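Local coordinates for conserved hypothetical protein (Sulfolobus solfataricus, PDB 2GF6) that binds coenzyme A and probably hydrolyses acyl-CoA thioesters, as a hot-dog-fold member of the 4-hydroxybenzoyl-CoA thioesterase family, at residues 9-14 against 30-35; 62-67 against 106-111; 77-82 against 95-100; 89-94 against 122-127. All coordinates share one frame; numbering follows the deposited sequence.

All four contacts belong to one hot-dog fold, in which an antiparallel sheet wraps the long helix 26-45. Contact 1 comes first along the chain and sets that helix against strand 8-12. Contact 3, about 9 Å away between centres, pairs strand 76-85, the neighbour of 8-12 in the sheet, with strand 90-99. Contact 2, about 13 Å from contact 3 between centres, joins strand 102-115 to strand 56-67, so contact 3 falls within the chain it spans. Contact 4 lies at the far end of strand 90-99, about 23 Å, centre to centre, from both contacts 1 and 3. Contacts 2 and 4 hold residues of the coenzyme A pockets, whereas contacts 1 and 3 join helix to strand and strand to strand.

Contact 1: residues 9-14 against 30-35; sequences FEDVVR and YRFFTN
A salt-bridge network flanked by aromatic packing joins the first strand of the hot-dog fold to its long helix, with Asp11 of strand 8-12 facing Arg31 and Asn35 of helix 26-45. Strand 9-12 and helix 30-35 run roughly antiparallel (151°), their axes 9.1 Å apart at closest approach. A short acidic side chain suits the strand here, because it can meet donors one helical turn apart. Asn35 ND2 gives a hydrogen bond to Asp11 OD2 at 3.2 Å, while Arg31 NH1 reaches that same OD2 at 3.2 Å in a weak one. A second weak bond runs from Arg31 NH2 to Asp11 OD1 at 3.5 Å. Carboxylate and guanidinium planes stand 85° apart, so charge attraction probably counts for more than directed bonding. Asp11 OD1 also accepts Val12 N at 2.9 Å through its anti lone pair and forms a salt bridge to Arg14 NH1, which helps fix the carboxylate's rotation. Replacing Asp11 with an alanine is likely to leave Asn35 ND2 without this acceptor and Arg14 and Arg31 without the negative charge they share. Nearby, the Phe9 side chain extends anti to its amide nitrogen (chi1 -179°), bringing CZ within 3.5 Å of Asn35 CB; Val13 CG2 lies 4.3 Å from Phe32 CZ. Farther out, Arg31 NE pairs with Asp17, and Asn35 OD1 bonds Tyr16 of the second subunit. Strand 8-12 in turn hydrogen-bonds to strand 76-85, whose Leu77 packs against both Val13 and Phe32.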
# COMPACT_ATOMS: atom_id res chain seq x y z
N PHE A 9 5.94 -20.93 5.29
CA PHE A 9 4.83 -20.04 5.60
C PHE A 9 3.75 -20.13 4.54
O PHE A 9 4.07 -20.11 3.36
CB PHE A 9 5.33 -18.59 5.66
CG PHE A 9 4.25 -17.59 6.01
CD1 PHE A 9 3.81 -17.46 7.31
CD2 PHE A 9 3.70 -16.78 5.04
CE1 PHE A 9 2.83 -16.55 7.65
CE2 PHE A 9 2.70 -15.87 5.36
CZ PHE A 9 2.26 -15.77 6.68
N GLU A 10 2.48 -20.17 4.94
CA GLU A 10 1.39 -20.18 3.97
C GLU A 10 0.52 -18.94 4.06
O GLU A 10 0.25 -18.43 5.16
CB GLU A 10 0.51 -21.42 4.15
CG GLU A 10 1.28 -22.67 4.32
CD GLU A 10 0.43 -23.87 4.05
OE1 GLU A 10 -0.50 -24.14 4.83
OE2 GLU A 10 0.70 -24.53 3.03
N ASP A 11 0.09 -18.45 2.89
CA ASP A 11 -0.71 -17.24 2.80
C ASP A 11 -1.68 -17.36 1.62
O ASP A 11 -1.63 -18.31 0.86
CB ASP A 11 0.18 -16.01 2.66
CG ASP A 11 -0.32 -14.81 3.49
OD1 ASP A 11 -1.56 -14.64 3.60
OD2 ASP A 11 0.53 -14.07 4.05
N VAL A 12 -2.58 -16.40 1.50
CA VAL A 12 -3.63 -16.41 0.47
C VAL A 12 -3.67 -15.01 -0.17
O VAL A 12 -3.50 -14.00 0.54
CB VAL A 12 -5.01 -16.83 1.08
CG1 VAL A 12 -5.48 -15.82 2.12
CG2 VAL A 12 -6.06 -17.02 0.01
N VAL A 13 -3.83 -14.97 -1.49
CA VAL A 13 -3.85 -13.71 -2.21
C VAL A 13 -5.19 -13.00 -2.01
O VAL A 13 -6.25 -13.58 -2.23
CB VAL A 13 -3.56 -13.88 -3.73
CG1 VAL A 13 -3.53 -12.52 -4.46
CG2 VAL A 13 -2.20 -14.56 -3.95
N ARG A 14 -5.10 -11.74 -1.59
CA ARG A 14 -6.24 -10.94 -1.13
C ARG A 14 -6.48 -9.80 -2.13
O ARG A 14 -5.66 -9.50 -3.00
CB ARG A 14 -5.96 -10.38 0.26
CG ARG A 14 -6.77 -10.99 1.37
CD ARG A 14 -6.26 -12.32 1.84
NE ARG A 14 -6.89 -12.74 3.10
CZ ARG A 14 -6.23 -13.25 4.15
NH1 ARG A 14 -4.90 -13.44 4.10
NH2 ARG A 14 -6.90 -13.57 5.24
N TYR A 30 6.30 -8.50 -1.13
CA TYR A 30 6.89 -8.00 0.12
C TYR A 30 6.01 -8.37 1.29
O TYR A 30 6.51 -8.67 2.37
CB TYR A 30 7.03 -6.48 0.05
CG TYR A 30 7.55 -5.76 1.31
CD1 TYR A 30 8.91 -5.67 1.58
CD2 TYR A 30 6.68 -5.14 2.20
CE1 TYR A 30 9.38 -5.01 2.72
CE2 TYR A 30 7.13 -4.50 3.33
CZ TYR A 30 8.48 -4.43 3.59
OH TYR A 30 8.94 -3.73 4.71
N ARG A 31 4.70 -8.35 1.09
CA ARG A 31 3.82 -8.73 2.16
C ARG A 31 4.15 -10.16 2.46
O ARG A 31 4.29 -10.54 3.59
CB ARG A 31 2.34 -8.58 1.79
CG ARG A 31 1.41 -8.81 3.00
CD ARG A 31 -0.07 -8.52 2.76
NE ARG A 31 -0.76 -9.60 2.06
CZ ARG A 31 -1.08 -10.80 2.57
NH1 ARG A 31 -0.71 -11.17 3.78
NH2 ARG A 31 -1.75 -11.66 1.81
N PHE A 32 4.30 -10.97 1.43
CA PHE A 32 4.45 -12.40 1.66
C PHE A 32 5.79 -12.72 2.33
O PHE A 32 5.83 -13.54 3.24
CB PHE A 32 4.32 -13.20 0.36
CG PHE A 32 3.08 -12.88 -0.43
CD1 PHE A 32 1.84 -12.74 0.20
CD2 PHE A 32 3.15 -12.73 -1.80
CE1 PHE A 32 0.69 -12.47 -0.55
CE2 PHE A 32 2.03 -12.42 -2.55
CZ PHE A 32 0.79 -12.30 -1.92
N PHE A 33 6.89 -12.15 1.82
CA PHE A 33 8.20 -12.58 2.28
C PHE A 33 8.52 -11.98 3.67
O PHE A 33 9.12 -12.67 4.53
CB PHE A 33 9.28 -12.42 1.19
CG PHE A 33 9.67 -11.00 0.84
CD1 PHE A 33 10.20 -10.13 1.79
CD2 PHE A 33 9.64 -10.58 -0.48
CE1 PHE A 33 10.61 -8.84 1.44
CE2 PHE A 33 10.06 -9.30 -0.84
CZ PHE A 33 10.55 -8.43 0.13
N THR A 34 8.01 -10.77 3.93
CA THR A 34 8.06 -10.16 5.28
C THR A 34 7.36 -11.04 6.32
O THR A 34 7.91 -11.34 7.36
CB THR A 34 7.46 -8.74 5.25
OG1 THR A 34 8.13 -8.01 4.24
CG2 THR A 34 7.65 -8.00 6.61
N ASN A 35 6.15 -11.49 6.02
CA ASN A 35 5.48 -12.43 6.89
C ASN A 35 6.33 -13.68 7.07
O ASN A 35 6.45 -14.21 8.18
CB ASN A 35 4.11 -12.80 6.33
CG ASN A 35 3.11 -11.67 6.42
OD1 ASN A 35 3.24 -10.76 7.24
ND2 ASN A 35 2.10 -11.73 5.56

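Contact 2: residues 62-67 against 106-111; sequences ESHAIY and EGYVIQ. With COA (coenzyme A), chain F.
Glu106 begins the antiparallel ladder by pairing with Ile66: its O accepts Ile66 N at 2.8 Å, and its CG packs on Ile66 CB while OE2 turns to His68. Gly107 follows opposite Ala65 in a non-hydrogen-bonded pair, CA to CA only 4.0 Å; a CB on Gly107 would run into His64 O, so glycine suits this close approach. Tyr108 carries most of the side-chain chemistry. Its CG sits between the backbone N and carbonyl carbon (chi1 63°), which lays the ring against His64, whose CB makes a CH-pi contact over one face, 3.6 Å from the centroid. Beyond it, Tyr108 OH donates to Glu62 OE2 at 2.7 Å from above the carboxylate plane. A phenylalanine here would keep the ring but would probably rob Glu62 OE2 of this donor, leaving it to His64 of the third subunit. Val109 pairs with Ser63 and packs on Phe33 of helix 26-45, and Ile110 N donates to Glu62 O at 2.9 Å. At the other end, Tyr67 O accepts N8P of coenzyme A, and S1P lies over one face of the Tyr67 ring. Glu62 OE1 holds N6A of another coenzyme A, so Tyr108 probably helps, from the second shell, to position an adenine-binding carboxylate.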
# COMPACT_ATOMS: atom_id res chain seq x y z
N GLU A 62 19.23 -4.79 -0.24
CA GLU A 62 19.15 -5.22 -1.61
C GLU A 62 18.00 -6.15 -1.73
O GLU A 62 17.76 -6.93 -0.81
CB GLU A 62 20.44 -5.95 -2.03
CG GLU A 62 20.39 -6.40 -3.49
CD GLU A 62 21.65 -7.02 -3.99
OE1 GLU A 62 22.67 -6.90 -3.26
OE2 GLU A 62 21.60 -7.63 -5.11
N SER A 63 17.27 -6.08 -2.86
CA SER A 63 16.18 -7.01 -3.13
C SER A 63 16.23 -7.49 -4.56
O SER A 63 16.63 -6.78 -5.44
CB SER A 63 14.80 -6.41 -2.81
OG SER A 63 14.61 -5.15 -3.44
N HIS A 64 15.82 -8.74 -4.75
CA HIS A 64 15.76 -9.33 -6.05
C HIS A 64 14.63 -10.34 -6.13
O HIS A 64 14.44 -11.12 -5.20
CB HIS A 64 17.06 -10.04 -6.34
CG HIS A 64 17.12 -10.58 -7.73
ND1 HIS A 64 17.11 -11.93 -8.00
CD2 HIS A 64 17.09 -9.95 -8.93
CE1 HIS A 64 17.15 -12.11 -9.31
NE2 HIS A 64 17.11 -10.93 -9.90
N ALA A 65 13.93 -10.35 -7.27
CA ALA A 65 12.89 -11.35 -7.55
C ALA A 65 12.74 -11.65 -9.06
O ALA A 65 12.95 -10.78 -9.89
CB ALA A 65 11.51 -10.92 -6.96
N ILE A 66 12.38 -12.88 -9.36
CA ILE A 66 11.99 -13.35 -10.68
C ILE A 66 10.56 -13.91 -10.56
O ILE A 66 10.28 -14.73 -9.69
CB ILE A 66 12.95 -14.45 -11.20
CG1 ILE A 66 14.35 -13.87 -11.44
CG2 ILE A 66 12.45 -15.09 -12.50
CD1 ILE A 66 15.47 -14.96 -11.49
N TYR A 67 9.67 -13.46 -11.44
CA TYR A 67 8.27 -13.80 -11.39
C TYR A 67 7.96 -14.71 -12.56
O TYR A 67 7.75 -14.24 -13.67
CB TYR A 67 7.44 -12.53 -11.46
CG TYR A 67 7.87 -11.47 -10.48
CD1 TYR A 67 8.86 -10.56 -10.81
CD2 TYR A 67 7.30 -11.37 -9.22
CE1 TYR A 67 9.28 -9.58 -9.91
CE2 TYR A 67 7.72 -10.38 -8.29
CZ TYR A 67 8.69 -9.48 -8.65
OH TYR A 67 9.12 -8.50 -7.76
N GLU A 106 10.72 -16.63 -7.33
CA GLU A 106 11.91 -16.78 -6.47
C GLU A 106 12.68 -15.47 -6.28
O GLU A 106 12.64 -14.58 -7.13
CB GLU A 106 12.84 -17.84 -7.03
CG GLU A 106 13.25 -17.61 -8.46
CD GLU A 106 14.05 -18.76 -8.99
OE1 GLU A 106 15.05 -19.13 -8.31
OE2 GLU A 106 13.70 -19.30 -10.06
N GLY A 107 13.39 -15.34 -5.16
CA GLY A 107 14.08 -14.09 -4.88
C GLY A 107 14.90 -14.10 -3.62
O GLY A 107 15.11 -15.15 -3.04
N TYR A 108 15.36 -12.92 -3.22
CA TYR A 108 16.01 -12.77 -1.94
C TYR A 108 15.90 -11.34 -1.52
O TYR A 108 15.69 -10.47 -2.34
CB TYR A 108 17.48 -13.19 -2.04
CG TYR A 108 18.34 -12.35 -2.96
CD1 TYR A 108 18.77 -11.05 -2.60
CD2 TYR A 108 18.74 -12.84 -4.21
CE1 TYR A 108 19.57 -10.29 -3.47
CE2 TYR A 108 19.52 -12.08 -5.08
CZ TYR A 108 19.93 -10.81 -4.69
OH TYR A 108 20.67 -10.10 -5.55
N VAL A 109 15.98 -11.11 -0.22
CA VAL A 109 16.28 -9.78 0.30
C VAL A 109 17.47 -9.97 1.20
O VAL A 109 17.61 -10.98 1.88
CB VAL A 109 15.11 -9.10 1.12
CG1 VAL A 109 13.84 -9.17 0.35
CG2 VAL A 109 14.91 -9.73 2.43
N ILE A 110 18.32 -8.97 1.21
CA ILE A 110 19.45 -8.94 2.06
C ILE A 110 19.21 -7.91 3.14
O ILE A 110 18.92 -6.76 2.89
CB ILE A 110 20.68 -8.65 1.24
CG1 ILE A 110 20.94 -9.87 0.34
CG2 ILE A 110 21.84 -8.22 2.15
CD1 ILE A 110 22.15 -9.81 -0.46
N GLN A 111 19.36 -8.36 4.38
CA GLN A 111 19.13 -7.51 5.52
C GLN A 111 20.36 -7.34 6.36
O GLN A 111 21.14 -8.26 6.53
CB GLN A 111 17.94 -8.03 6.32
CG GLN A 111 16.69 -7.67 5.58
CD GLN A 111 15.48 -7.73 6.42
OE1 GLN A 111 14.98 -8.81 6.71
NE2 GLN A 111 14.96 -6.56 6.79
N1A COA F . 15.20 -11.27 -18.10
C2A COA F . 15.47 -11.15 -19.45
N3A COA F . 14.62 -11.71 -20.39
C4A COA F . 13.52 -12.38 -19.99
C5A COA F . 13.23 -12.53 -18.64
C6A COA F . 14.07 -11.97 -17.69
N6A COA F . 13.76 -12.09 -16.40
N7A COA F . 12.09 -13.24 -18.53
C8A COA F . 11.66 -13.55 -19.77
N9A COA F . 12.54 -13.03 -20.68
C1B COA F . 12.52 -13.23 -22.15
C2B COA F . 12.45 -14.70 -22.54
O2B COA F . 13.72 -15.27 -22.71
C3B COA F . 11.67 -14.64 -23.82
O3B COA F . 12.52 -14.28 -24.88
P3B COA F . 12.64 -15.28 -26.13
O7A COA F . 13.65 -14.67 -27.08
O8A COA F . 11.28 -15.44 -26.80
O9A COA F . 13.19 -16.59 -25.58
C4B COA F . 10.70 -13.51 -23.60
O4B COA F . 11.39 -12.61 -22.75
C5B COA F . 9.42 -13.99 -22.93
O5B COA F . 9.67 -15.02 -22.00
P1A COA F . 8.76 -16.34 -22.00
O1A COA F . 9.04 -17.18 -20.77
O2A COA F . 8.97 -17.15 -23.25
O3A COA F . 7.27 -15.72 -21.87
P2A COA F . 5.90 -16.58 -21.74
O4A COA F . 6.20 -17.99 -21.30
O5A COA F . 5.14 -16.49 -23.05
O6A COA F . 5.06 -15.85 -20.60
CBP COA F . 4.71 -14.91 -18.51
CCP COA F . 5.68 -15.00 -19.67
CDP COA F . 4.14 -16.30 -18.18
CEP COA F . 3.59 -13.97 -18.94
CAP COA F . 5.50 -14.44 -17.29
OAP COA F . 6.40 -15.46 -16.89
C9P COA F . 4.63 -14.12 -16.11
O9P COA F . 3.24 -14.22 -16.16
N8P COA F . 5.27 -13.71 -15.05
C7P COA F . 4.54 -13.34 -13.86
C6P COA F . 4.20 -11.88 -13.94
C5P COA F . 3.88 -11.41 -12.56
O5P COA F . 3.00 -11.97 -11.89
N4P COA F . 4.64 -10.43 -12.15
C3P COA F . 4.11 -9.17 -11.74
C2P COA F . 3.99 -9.14 -10.24
S1P COA F . 5.14 -8.01 -9.43

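Contact 3: residues 77-82 against 95-100; sequences LTVLLN and FKVLKD
The one aromatic ring in segments 77-82 and 95-100, that of Phe95, points away from segment 77-82, and the residue touches that segment through its stem: Phe95 CB lies 4.1 Å from Val79 CG1 and 4.3 Å from Leu81 CD1. With CG between the backbone N and carbonyl carbon (chi1 66°), the ring leads away from strand 76-85 and meets the Phe33 ring of helix 26-45, the planes turned by about 30°. A large flat group fits here because it fills the layer between sheet and helix. On that same sheet surface Val79 and Val97 form a non-hydrogen-bonded pair, facing each other at 4.5 Å, CG2 to CG2; beta-branched residues suit extended strands. Leu77 extends the apolar strip, its CB 4.0 Å from Val97 CG1.

The other surface carries Thr78, Leu80, Lys96 and Leu98. Here Leu80 CD1 and Leu98 CD1 come within 3.7 Å, the side chains crossing at about a right angle, while Lys96 leads its charged end outward. Backbone bonds alternate regularly: Leu98 N reaches Thr78 O at 2.9 Å, and Leu80 N reaches Lys96 O at 2.9 Å. At the strand end, Lys99 lays its CG against Leu77 CD2 and sends its amine to Asp75 in a salt bridge. Alternating helix-facing and outer residues in an antiparallel beta hairpin, strands 76-85 and 90-99, are what is expected of the curved sheet that wraps the central helix in the hot-dog fold.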
# COMPACT_ATOMS: atom_id res chain seq x y z
N LEU A 77 -0.80 -19.78 -1.24
CA LEU A 77 0.63 -19.78 -1.52
C LEU A 77 1.42 -20.36 -0.36
O LEU A 77 1.00 -20.30 0.78
CB LEU A 77 1.12 -18.37 -1.79
CG LEU A 77 0.32 -17.55 -2.80
CD1 LEU A 77 0.90 -16.20 -2.88
CD2 LEU A 77 0.28 -18.19 -4.17
N THR A 78 2.56 -20.94 -0.68
CA THR A 78 3.49 -21.45 0.30
C THR A 78 4.79 -20.74 -0.01
O THR A 78 5.26 -20.76 -1.13
CB THR A 78 3.63 -22.99 0.16
OG1 THR A 78 2.41 -23.63 0.54
CG2 THR A 78 4.77 -23.53 1.02
N VAL A 79 5.34 -20.04 0.98
CA VAL A 79 6.65 -19.46 0.86
C VAL A 79 7.65 -20.38 1.59
O VAL A 79 7.40 -20.81 2.71
CB VAL A 79 6.70 -18.00 1.42
CG1 VAL A 79 7.96 -17.28 1.00
CG2 VAL A 79 5.45 -17.21 1.00
N LEU A 80 8.75 -20.69 0.91
CA LEU A 80 9.88 -21.43 1.44
C LEU A 80 11.05 -20.47 1.68
O LEU A 80 11.45 -19.75 0.78
CB LEU A 80 10.30 -22.54 0.46
CG LEU A 80 9.19 -23.46 -0.05
CD1 LEU A 80 9.71 -24.56 -0.92
CD2 LEU A 80 8.43 -24.09 1.11
N LEU A 81 11.60 -20.48 2.88
CA LEU A 81 12.71 -19.59 3.22
C LEU A 81 14.03 -20.34 3.38
O LEU A 81 14.08 -21.41 3.97
CB LEU A 81 12.40 -18.85 4.52
CG LEU A 81 13.16 -17.54 4.76
CD1 LEU A 81 12.68 -16.42 3.82
CD2 LEU A 81 12.97 -17.13 6.20
N ASN A 82 15.10 -19.72 2.87
CA ASN A 82 16.45 -20.20 3.10
C ASN A 82 17.35 -19.05 3.56
O ASN A 82 17.92 -18.35 2.74
CB ASN A 82 17.02 -20.80 1.81
CG ASN A 82 18.39 -21.45 2.01
OD1 ASN A 82 18.51 -22.38 2.79
ND2 ASN A 82 19.41 -20.99 1.28
N PHE A 95 14.08 -16.90 -1.01
CA PHE A 95 12.72 -17.42 -0.91
C PHE A 95 12.19 -17.93 -2.24
O PHE A 95 12.62 -17.47 -3.29
CB PHE A 95 11.77 -16.36 -0.34
CG PHE A 95 11.57 -15.17 -1.25
CD1 PHE A 95 10.67 -15.22 -2.32
CD2 PHE A 95 12.26 -13.96 -1.01
CE1 PHE A 95 10.48 -14.12 -3.16
CE2 PHE A 95 12.06 -12.85 -1.86
CZ PHE A 95 11.16 -12.95 -2.93
N LYS A 96 11.26 -18.89 -2.16
CA LYS A 96 10.51 -19.39 -3.31
C LYS A 96 9.06 -19.30 -2.95
O LYS A 96 8.68 -19.58 -1.81
CB LYS A 96 10.84 -20.84 -3.60
CG LYS A 96 12.32 -21.12 -3.81
CD LYS A 96 12.60 -22.59 -4.11
CE LYS A 96 14.05 -22.78 -4.57
NZ LYS A 96 14.27 -24.14 -5.12
N VAL A 97 8.23 -18.94 -3.93
CA VAL A 97 6.78 -19.03 -3.78
C VAL A 97 6.23 -20.16 -4.64
O VAL A 97 6.59 -20.30 -5.81
CB VAL A 97 6.07 -17.71 -4.12
CG1 VAL A 97 4.55 -17.82 -3.87
CG2 VAL A 97 6.64 -16.57 -3.29
N LEU A 98 5.40 -20.99 -4.03
CA LEU A 98 4.74 -22.10 -4.75
C LEU A 98 3.23 -21.91 -4.77
O LEU A 98 2.64 -21.31 -3.85
CB LEU A 98 5.04 -23.45 -4.12
CG LEU A 98 6.45 -24.04 -4.20
CD1 LEU A 98 7.45 -23.15 -3.53
CD2 LEU A 98 6.41 -25.38 -3.53
N LYS A 99 2.60 -22.47 -5.79
CA LYS A 99 1.16 -22.48 -5.88
C LYS A 99 0.76 -23.84 -6.42
O LYS A 99 1.25 -24.26 -7.47
CB LYS A 99 0.69 -21.37 -6.78
CG LYS A 99 -0.78 -21.18 -6.76
CD LYS A 99 -1.18 -20.20 -7.82
CE LYS A 99 -1.92 -20.86 -8.96
NZ LYS A 99 -2.62 -19.82 -9.80
N ASP A 100 -0.11 -24.52 -5.69
CA ASP A 100 -0.44 -25.92 -5.99
C ASP A 100 0.87 -26.67 -6.24
O ASP A 100 0.98 -27.44 -7.19
CB ASP A 100 -1.36 -26.04 -7.22
CG ASP A 100 -2.61 -25.15 -7.13
OD1 ASP A 100 -3.29 -25.13 -6.07
OD2 ASP A 100 -2.93 -24.48 -8.14

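Contact 4: residues 89-94 against 122-127; sequences KTIKFE and TEMPKE
The methyl end of Met124, a selenomethionine in this crystal, is the hub of the contact: its CE lies 3.8 Å from Ile91 CG1 and 3.7 Å from Lys89 C. The chain bends at its last torsion, so CE turns in over the backbone at the start of strand 90-99, and SE stands 4.2 Å from Ile91 CD1. Met124 and Ile91 cross at about a right angle, a long unbranched chain against a branched one. Beside them Lys89 CB rests 3.3 Å from Thr122 O, and its CE comes 3.9 Å from Glu123 N, so the lysine's aliphatic part lies against the segment's backbone.

In the next shell, Lys89 NZ bonds Ser121 OG, holding the tip of the side chain, while its backbone N bonds Ser87 OG. Glu123 is tied to Asn88. Met124 is further enclosed by Phe58, Ala113, Met129 and Leu132, the last also touching Ile91. Pro125 takes the N-cap position of helix 126-132. Ile91 CG2 sits over the centre of the Phe93 ring, 3.6 Å above the plane.

Since the two segments meet mainly by van der Waals contact, partly against backbone polar atoms, their joining depends on shape more than on direction. Polar groups are left to the border, where Thr90 and Ser121 belong to a coenzyme A pocket, and Lys89 is known to bind coenzyme A although none is bound to it here.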
# COMPACT_ATOMS: atom_id res chain seq x y z
N LYS A 89 26.81 -9.55 10.55
CA LYS A 89 25.78 -8.53 10.55
C LYS A 89 24.79 -8.52 9.41
O LYS A 89 23.85 -7.73 9.46
CB LYS A 89 26.42 -7.15 10.66
CG LYS A 89 27.34 -6.77 9.55
CD LYS A 89 27.89 -5.36 9.74
CE LYS A 89 28.79 -5.23 10.93
NZ LYS A 89 29.45 -3.87 10.97
N THR A 90 24.97 -9.39 8.41
CA THR A 90 24.13 -9.41 7.21
C THR A 90 23.59 -10.82 6.94
O THR A 90 24.30 -11.82 7.10
CB THR A 90 24.96 -8.99 6.02
OG1 THR A 90 25.45 -7.67 6.23
CG2 THR A 90 24.13 -9.01 4.81
N ILE A 91 22.32 -10.88 6.54
CA ILE A 91 21.67 -12.15 6.18
C ILE A 91 21.02 -11.99 4.84
O ILE A 91 20.47 -10.94 4.57
CB ILE A 91 20.54 -12.47 7.16
CG1 ILE A 91 21.11 -12.62 8.58
CG2 ILE A 91 19.83 -13.79 6.77
CD1 ILE A 91 20.04 -12.60 9.65
N LYS A 92 21.07 -13.04 4.02
CA LYS A 92 20.39 -13.09 2.75
C LYS A 92 19.25 -14.07 2.91
O LYS A 92 19.48 -15.26 3.10
CB LYS A 92 21.32 -13.58 1.66
CG LYS A 92 20.71 -13.76 0.31
CD LYS A 92 21.79 -14.20 -0.66
CE LYS A 92 21.28 -14.28 -2.08
NZ LYS A 92 22.23 -15.10 -2.85
N PHE A 93 18.02 -13.56 2.85
CA PHE A 93 16.84 -14.36 3.00
C PHE A 93 16.39 -14.71 1.61
O PHE A 93 15.76 -13.90 0.97
CB PHE A 93 15.75 -13.55 3.72
CG PHE A 93 15.98 -13.39 5.19
CD1 PHE A 93 15.83 -14.48 6.04
CD2 PHE A 93 16.34 -12.16 5.75
CE1 PHE A 93 16.02 -14.35 7.41
CE2 PHE A 93 16.53 -12.04 7.12
CZ PHE A 93 16.38 -13.13 7.95
N GLU A 94 16.78 -15.90 1.14
CA GLU A 94 16.33 -16.44 -0.16
C GLU A 94 14.94 -17.04 -0.00
O GLU A 94 14.65 -17.63 1.03
CB GLU A 94 17.27 -17.54 -0.63
CG GLU A 94 18.76 -17.19 -0.65
CD GLU A 94 19.64 -18.31 -1.26
OE1 GLU A 94 19.36 -19.52 -1.07
OE2 GLU A 94 20.65 -17.98 -1.91
N THR A 122 25.87 -2.82 12.56
CA THR A 122 26.41 -3.26 13.83
C THR A 122 26.39 -4.80 13.91
O THR A 122 25.51 -5.42 13.34
CB THR A 122 25.63 -2.64 14.98
OG1 THR A 122 26.31 -2.90 16.22
CG2 THR A 122 24.30 -3.23 15.09
N GLU A 123 27.38 -5.41 14.56
CA GLU A 123 27.43 -6.85 14.76
C GLU A 123 26.18 -7.32 15.50
O GLU A 123 25.76 -6.68 16.45
CB GLU A 123 28.68 -7.22 15.57
CG GLU A 123 28.77 -8.70 15.93
CD GLU A 123 30.16 -9.15 16.30
OE1 GLU A 123 31.06 -9.05 15.44
OE2 GLU A 123 30.36 -9.60 17.44
N MSE A 124 25.56 -8.41 15.05
CA MSE A 124 24.43 -9.00 15.78
C MSE A 124 24.87 -9.56 17.13
O MSE A 124 25.90 -10.21 17.22
CB MSE A 124 23.80 -10.12 14.98
CG MSE A 124 23.14 -9.61 13.79
SE MSE A 124 22.14 -11.01 12.92
CE MSE A 124 23.34 -11.30 11.35
N PRO A 125 24.12 -9.27 18.18
CA PRO A 125 24.53 -9.78 19.48
C PRO A 125 24.65 -11.29 19.45
O PRO A 125 24.02 -11.95 18.61
CB PRO A 125 23.36 -9.38 20.40
CG PRO A 125 22.70 -8.28 19.74
CD PRO A 125 22.90 -8.45 18.28
N LYS A 126 25.44 -11.85 20.37
CA LYS A 126 25.67 -13.28 20.36
C LYS A 126 24.37 -13.99 20.78
O LYS A 126 24.06 -15.05 20.26
CB LYS A 126 26.88 -13.66 21.26
CG LYS A 126 28.25 -12.94 20.89
CD LYS A 126 29.20 -13.69 19.87
CE LYS A 126 30.71 -13.34 20.15
NZ LYS A 126 31.75 -13.70 19.09
N GLU A 127 23.60 -13.39 21.70
CA GLU A 127 22.25 -13.90 21.98
C GLU A 127 21.62 -14.34 20.65
O GLU A 127 21.27 -15.50 20.46
CB GLU A 127 21.33 -12.84 22.63
CG GLU A 127 19.81 -13.03 22.24
CD GLU A 127 18.82 -12.21 23.06
OE1 GLU A 127 18.87 -12.27 24.33
OE2 GLU A 127 17.95 -11.54 22.43